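Local coordinates for sorbitol-6-phosphate dehydrogenase (Erwinia amylovora CFBP1430, PDB 5O3Z), which probably catalyses the NAD-dependent oxidation of sorbitol 6-phosphate to fructose 6-phosphate, as a sorbitol-6-phosphate 2-dehydrogenase of the short-chain dehydrogenase/reductase family, at residues A[15-20]-A[194-199]; A[21-26]-A[33-38]. All coordinates share one frame; numbering follows the deposited sequence.

Interaction 1: A[15-20]-A[194-199]; sequences GQTLGA and SPMFQS
A bend at chi2 of 81° brings SD of Met196 to Thr17, and chi3 of 83° then turns the terminal CE toward Thr17 CB; on the other side, a chi1 of 48° puts OG1 of Thr17 between the backbone N and the carbonyl carbon and swings CG2 out beside the backbone N. The two side chains therefore meet tip to tip. SD of Met196 lies 3.4 Å from CG2 of Thr17, a tight fit, and 3.7 Å from its CB, while CE of Met196 rests 4.0 Å from that same CB. Methionine suits the task because its unbranched, flexible chain can fold onto a small methyl group. Pro195 adds a looser touch, its CG 4.3 Å from Thr17 CG2; lacking an N-H to satisfy, proline also fits the first turn of helix 195-199. Ser194 precedes it at the N-cap position, without a side-chain capping bond. Tyr231 of helix 231-242 touches Thr17, Pro195 and Met196 and so joins both sides of this small surface contact. The contact joins the start of helix 17-28, after the glycine-rich loop, to the segment following strand 182-188, the sixth in the chain, which in short-chain dehydrogenases commonly lies over the cofactor and substrate cleft.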
loop_
_atom_site.group_PDB
_atom_site.type_symbol
_atom_site.label_atom_id
_atom_site.label_comp_id
_atom_site.label_asym_id
_atom_site.label_seq_id
_atom_site.Cartn_x
_atom_site.Cartn_y
_atom_site.Cartn_z
ATOM N N GLY A 15 14.572 5.559 -29.015
ATOM C CA GLY A 15 14.981 6.441 -30.079
ATOM C C GLY A 15 14.844 7.908 -29.849
ATOM O O GLY A 15 15.263 8.706 -30.669
ATOM N N GLN A 16 14.290 8.296 -28.726
ATOM C CA GLN A 16 14.182 9.720 -28.452
ATOM C C GLN A 16 13.999 9.929 -26.947
ATOM O O GLN A 16 13.781 8.959 -26.222
ATOM C CB GLN A 16 12.973 10.296 -29.193
ATOM C CG GLN A 16 11.722 9.436 -28.989
ATOM C CD GLN A 16 10.430 10.123 -29.398
ATOM O OE1 GLN A 16 10.148 10.270 -30.582
ATOM N NE2 GLN A 16 9.627 10.520 -28.419
ATOM N N THR A 17 14.094 11.202 -26.542
ATOM C CA THR A 17 13.748 11.709 -25.209
ATOM C C THR A 17 14.345 10.801 -24.133
ATOM O O THR A 17 15.548 10.512 -24.193
ATOM C CB THR A 17 12.228 11.940 -25.139
ATOM O OG1 THR A 17 11.549 10.794 -25.653
ATOM C CG2 THR A 17 11.857 13.131 -26.018
ATOM N N LEU A 18 13.534 10.322 -23.176
ATOM C CA LEU A 18 14.037 9.531 -22.068
ATOM C C LEU A 18 14.675 8.213 -22.459
ATOM O O LEU A 18 15.738 7.862 -21.939
ATOM C CB LEU A 18 12.906 9.249 -21.013
ATOM C CG LEU A 18 13.299 8.246 -19.912
ATOM C CD1 LEU A 18 14.422 8.766 -18.988
ATOM C CD2 LEU A 18 12.100 7.798 -19.047
ATOM N N GLY A 19 14.005 7.461 -23.332
ATOM C CA GLY A 19 14.583 6.280 -23.891
ATOM C C GLY A 19 15.981 6.483 -24.470
ATOM O O GLY A 19 16.875 5.647 -24.251
ATOM N N ALA A 20 16.153 7.609 -25.158
ATOM C CA ALA A 20 17.449 7.900 -25.799
ATOM C C ALA A 20 18.530 8.175 -24.727
ATOM O O ALA A 20 19.638 7.690 -24.813
ATOM C CB ALA A 20 17.314 9.076 -26.755
ATOM N N SER A 194 10.965 17.741 -19.804
ATOM C CA SER A 194 10.720 17.004 -21.012
ATOM C C SER A 194 10.114 17.906 -22.056
ATOM O O SER A 194 9.350 18.794 -21.735
ATOM C CB SER A 194 9.736 15.891 -20.757
ATOM O OG SER A 194 10.372 14.876 -20.021
ATOM N N PRO A 195 10.478 17.699 -23.329
ATOM C CA PRO A 195 9.723 18.308 -24.449
ATOM C C PRO A 195 8.205 17.999 -24.373
ATOM O O PRO A 195 7.359 18.882 -24.489
ATOM C CB PRO A 195 10.352 17.625 -25.686
ATOM C CG PRO A 195 11.759 17.316 -25.271
ATOM C CD PRO A 195 11.777 17.144 -23.770
ATOM N N MET A 196 7.901 16.724 -24.172
ATOM C CA MET A 196 6.547 16.262 -23.905
ATOM C C MET A 196 5.838 17.219 -22.930
ATOM O O MET A 196 4.769 17.765 -23.250
ATOM C CB MET A 196 6.603 14.864 -23.273
ATOM C CG MET A 196 7.392 13.798 -24.054
ATOM S SD MET A 196 9.220 13.774 -23.900
ATOM C CE MET A 196 9.535 12.834 -22.374
ATOM N N PHE A 197 6.466 17.438 -21.761
ATOM C CA PHE A 197 5.821 18.140 -20.631
ATOM C C PHE A 197 5.726 19.611 -20.982
ATOM O O PHE A 197 4.657 20.230 -20.848
ATOM C CB PHE A 197 6.566 17.944 -19.282
ATOM C CG PHE A 197 5.740 18.363 -18.106
ATOM C CD1 PHE A 197 5.484 19.708 -17.855
ATOM C CD2 PHE A 197 5.130 17.419 -17.307
ATOM C CE1 PHE A 197 4.663 20.092 -16.805
ATOM C CE2 PHE A 197 4.283 17.800 -16.264
ATOM C CZ PHE A 197 4.054 19.134 -16.005
ATOM N N GLN A 198 6.875 20.140 -21.418
ATOM C CA GLN A 198 7.027 21.502 -21.923
ATOM C C GLN A 198 6.005 21.901 -22.987
ATOM O O GLN A 198 5.547 23.047 -22.995
ATOM C CB GLN A 198 8.436 21.688 -22.485
ATOM C CG GLN A 198 9.505 21.913 -21.426
ATOM C CD GLN A 198 9.201 23.109 -20.541
ATOM O OE1 GLN A 198 8.872 24.185 -21.034
ATOM N NE2 GLN A 198 9.266 22.918 -19.225
ATOM N N SER A 199 5.647 20.967 -23.869
ATOM C CA SER A 199 4.699 21.275 -24.962
ATOM C C SER A 199 3.259 21.273 -24.464
ATOM O O SER A 199 2.400 21.935 -25.049
ATOM C CB SER A 199 4.871 20.322 -26.155
ATOM O OG SER A 199 4.987 18.981 -25.732
#

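Interaction 2: A[21-26]-A[33-38]; sequences FLCEGL and VAVADL
Helix 21-26 and strand 33-37 run almost exactly antiparallel, at 171°, with their axes 9.1 Å apart at closest approach and Cys23 and Val33 the nearest pair, their CA atoms 6.4 Å apart. On the helix side Cys23 does most of the touching. Its SG, turned beside the backbone N by a chi1 of -72°, reaches two valines at once: CG1 of Val33 at 3.9 Å and CG2 of Val35, also at 3.9 Å. The small, weakly polar thiol fits between the two beta-branched side chains. Val33 uses both its methyls, for while CG1 packs on the cysteine, CG2 approaches the backbone O of Cys23 (3.7 Å) and the CB of Leu26, one helical turn further on (4.0 Å). This is the return half of the first beta-alpha-beta unit of the Rossmann fold, in which helix 17-28 carries the chain from strand 8-12 back to the start of strand 32-37, its parallel neighbour. Valine is apt here, since its branched side chain suits an extended backbone and gives the helix an apolar surface to lie on. Leu26 also packs on Ala9 and Val11 of strand 8-12, so the helix bears on both strands. Leu46 of helix 40-54 touches Cys23 and Val35 from the neighbouring helix.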
loop_
_atom_site.group_PDB
_atom_site.type_symbol
_atom_site.label_atom_id
_atom_site.label_comp_id
_atom_site.label_asym_id
_atom_site.label_seq_id
_atom_site.Cartn_x
_atom_site.Cartn_y
_atom_site.Cartn_z
ATOM N N PHE A 21 18.136 8.919 -23.689
ATOM C CA PHE A 21 19.004 9.182 -22.562
ATOM C C PHE A 21 19.396 7.911 -21.854
ATOM O O PHE A 21 20.545 7.802 -21.474
ATOM C CB PHE A 21 18.327 10.143 -21.591
ATOM C CG PHE A 21 19.227 10.645 -20.482
ATOM C CD1 PHE A 21 19.489 9.855 -19.352
ATOM C CD2 PHE A 21 19.768 11.938 -20.536
ATOM C CE1 PHE A 21 20.322 10.330 -18.330
ATOM C CE2 PHE A 21 20.572 12.430 -19.507
ATOM C CZ PHE A 21 20.839 11.639 -18.403
ATOM N N LEU A 22 18.472 6.948 -21.647
ATOM C CA LEU A 22 18.848 5.714 -20.973
ATOM C C LEU A 22 19.803 4.876 -21.805
ATOM O O LEU A 22 20.676 4.224 -21.249
ATOM C CB LEU A 22 17.630 4.881 -20.594
ATOM C CG LEU A 22 16.661 5.494 -19.601
ATOM C CD1 LEU A 22 15.397 4.622 -19.548
ATOM C CD2 LEU A 22 17.313 5.561 -18.213
ATOM N N CYS A 23 19.596 4.860 -23.140
ATOM C CA CYS A 23 20.535 4.138 -24.058
ATOM C C CYS A 23 21.970 4.673 -23.913
ATOM O O CYS A 23 22.910 3.912 -23.792
ATOM C CB CYS A 23 20.072 4.278 -25.519
ATOM S SG CYS A 23 18.598 3.301 -25.904
ATOM N N GLU A 24 22.110 5.981 -23.897
ATOM C CA GLU A 24 23.458 6.597 -23.779
ATOM C C GLU A 24 24.094 6.302 -22.416
ATOM O O GLU A 24 25.299 5.938 -22.280
ATOM C CB GLU A 24 23.366 8.091 -23.957
ATOM C CG GLU A 24 22.762 8.463 -25.291
ATOM C CD GLU A 24 23.071 9.879 -25.741
ATOM O OE1 GLU A 24 24.166 10.396 -25.439
ATOM O OE2 GLU A 24 22.228 10.463 -26.431
ATOM N N GLY A 25 23.241 6.403 -21.399
ATOM C CA GLY A 25 23.639 6.147 -20.031
ATOM C C GLY A 25 24.047 4.720 -19.824
ATOM O O GLY A 25 24.982 4.457 -19.107
ATOM N N LEU A 26 23.353 3.773 -20.471
ATOM C CA LEU A 26 23.726 2.383 -20.403
ATOM C C LEU A 26 25.020 2.065 -21.163
ATOM O O LEU A 26 25.758 1.173 -20.793
ATOM C CB LEU A 26 22.614 1.511 -20.943
ATOM C CG LEU A 26 21.376 1.423 -20.020
ATOM C CD1 LEU A 26 20.171 0.981 -20.829
ATOM C CD2 LEU A 26 21.645 0.409 -18.943
ATOM N N VAL A 33 24.180 -1.931 -26.348
ATOM C CA VAL A 33 22.813 -1.441 -26.342
ATOM C C VAL A 33 22.128 -1.783 -27.668
ATOM O O VAL A 33 22.681 -1.530 -28.751
ATOM C CB VAL A 33 22.726 0.053 -26.046
ATOM C CG1 VAL A 33 21.266 0.509 -26.007
ATOM C CG2 VAL A 33 23.394 0.377 -24.702
ATOM N N ALA A 34 20.958 -2.414 -27.563
ATOM C CA ALA A 34 20.022 -2.567 -28.686
ATOM C C ALA A 34 18.968 -1.455 -28.569
ATOM O O ALA A 34 18.135 -1.497 -27.648
ATOM C CB ALA A 34 19.401 -3.945 -28.649
ATOM N N VAL A 35 19.073 -0.431 -29.420
ATOM C CA VAL A 35 18.130 0.715 -29.503
ATOM C C VAL A 35 16.932 0.308 -30.396
ATOM O O VAL A 35 17.098 0.224 -31.666
ATOM C CB VAL A 35 18.802 1.983 -30.051
ATOM C CG1 VAL A 35 17.902 3.216 -30.011
ATOM C CG2 VAL A 35 20.116 2.233 -29.291
ATOM N N ALA A 36 15.769 0.036 -29.754
ATOM C CA ALA A 36 14.561 -0.455 -30.452
ATOM C C ALA A 36 13.503 0.649 -30.480
ATOM O O ALA A 36 13.159 1.249 -29.440
ATOM C CB ALA A 36 14.061 -1.736 -29.820
ATOM N N ASP A 37 12.984 0.982 -31.660
ATOM C CA ASP A 37 12.017 2.050 -31.719
ATOM C C ASP A 37 11.074 2.001 -32.941
ATOM O O ASP A 37 11.395 1.424 -33.988
ATOM C CB ASP A 37 12.780 3.378 -31.662
ATOM C CG ASP A 37 11.948 4.515 -31.172
ATOM O OD1 ASP A 37 11.323 5.161 -32.069
ATOM O OD2 ASP A 37 11.932 4.782 -29.893
ATOM N N LEU A 38 9.909 2.614 -32.807
ATOM C CA LEU A 38 8.934 2.636 -33.926
ATOM C C LEU A 38 9.613 3.375 -35.103
ATOM O O LEU A 38 9.455 2.965 -36.254
ATOM C CB LEU A 38 7.611 3.292 -33.521
ATOM C CG LEU A 38 6.304 3.188 -34.354
ATOM C CD1 LEU A 38 5.795 1.775 -34.498
ATOM C CD2 LEU A 38 5.194 4.009 -33.691
#

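In the fold
Both contacts use helix 17-28: interaction 1 takes the loop and first turn at its N-terminal end, interaction 2 the following turns, and their centres lie 13 Å apart. They meet directly where Gly15 N stands 2.9 Å from Asp37 OD2, a probable hydrogen bond tying the glycine-rich loop to the end of strand 32-37. In short-chain dehydrogenases this loop borders the dinucleotide pyrophosphate, and an acidic residue at the end of the second strand is consistent with a preference for NAD over NADP. Helix 231-242 spans the region, reaching the helix of interaction 2 as well: the ring of Tyr231 meets that of Phe21, and Leu239 touches Leu26.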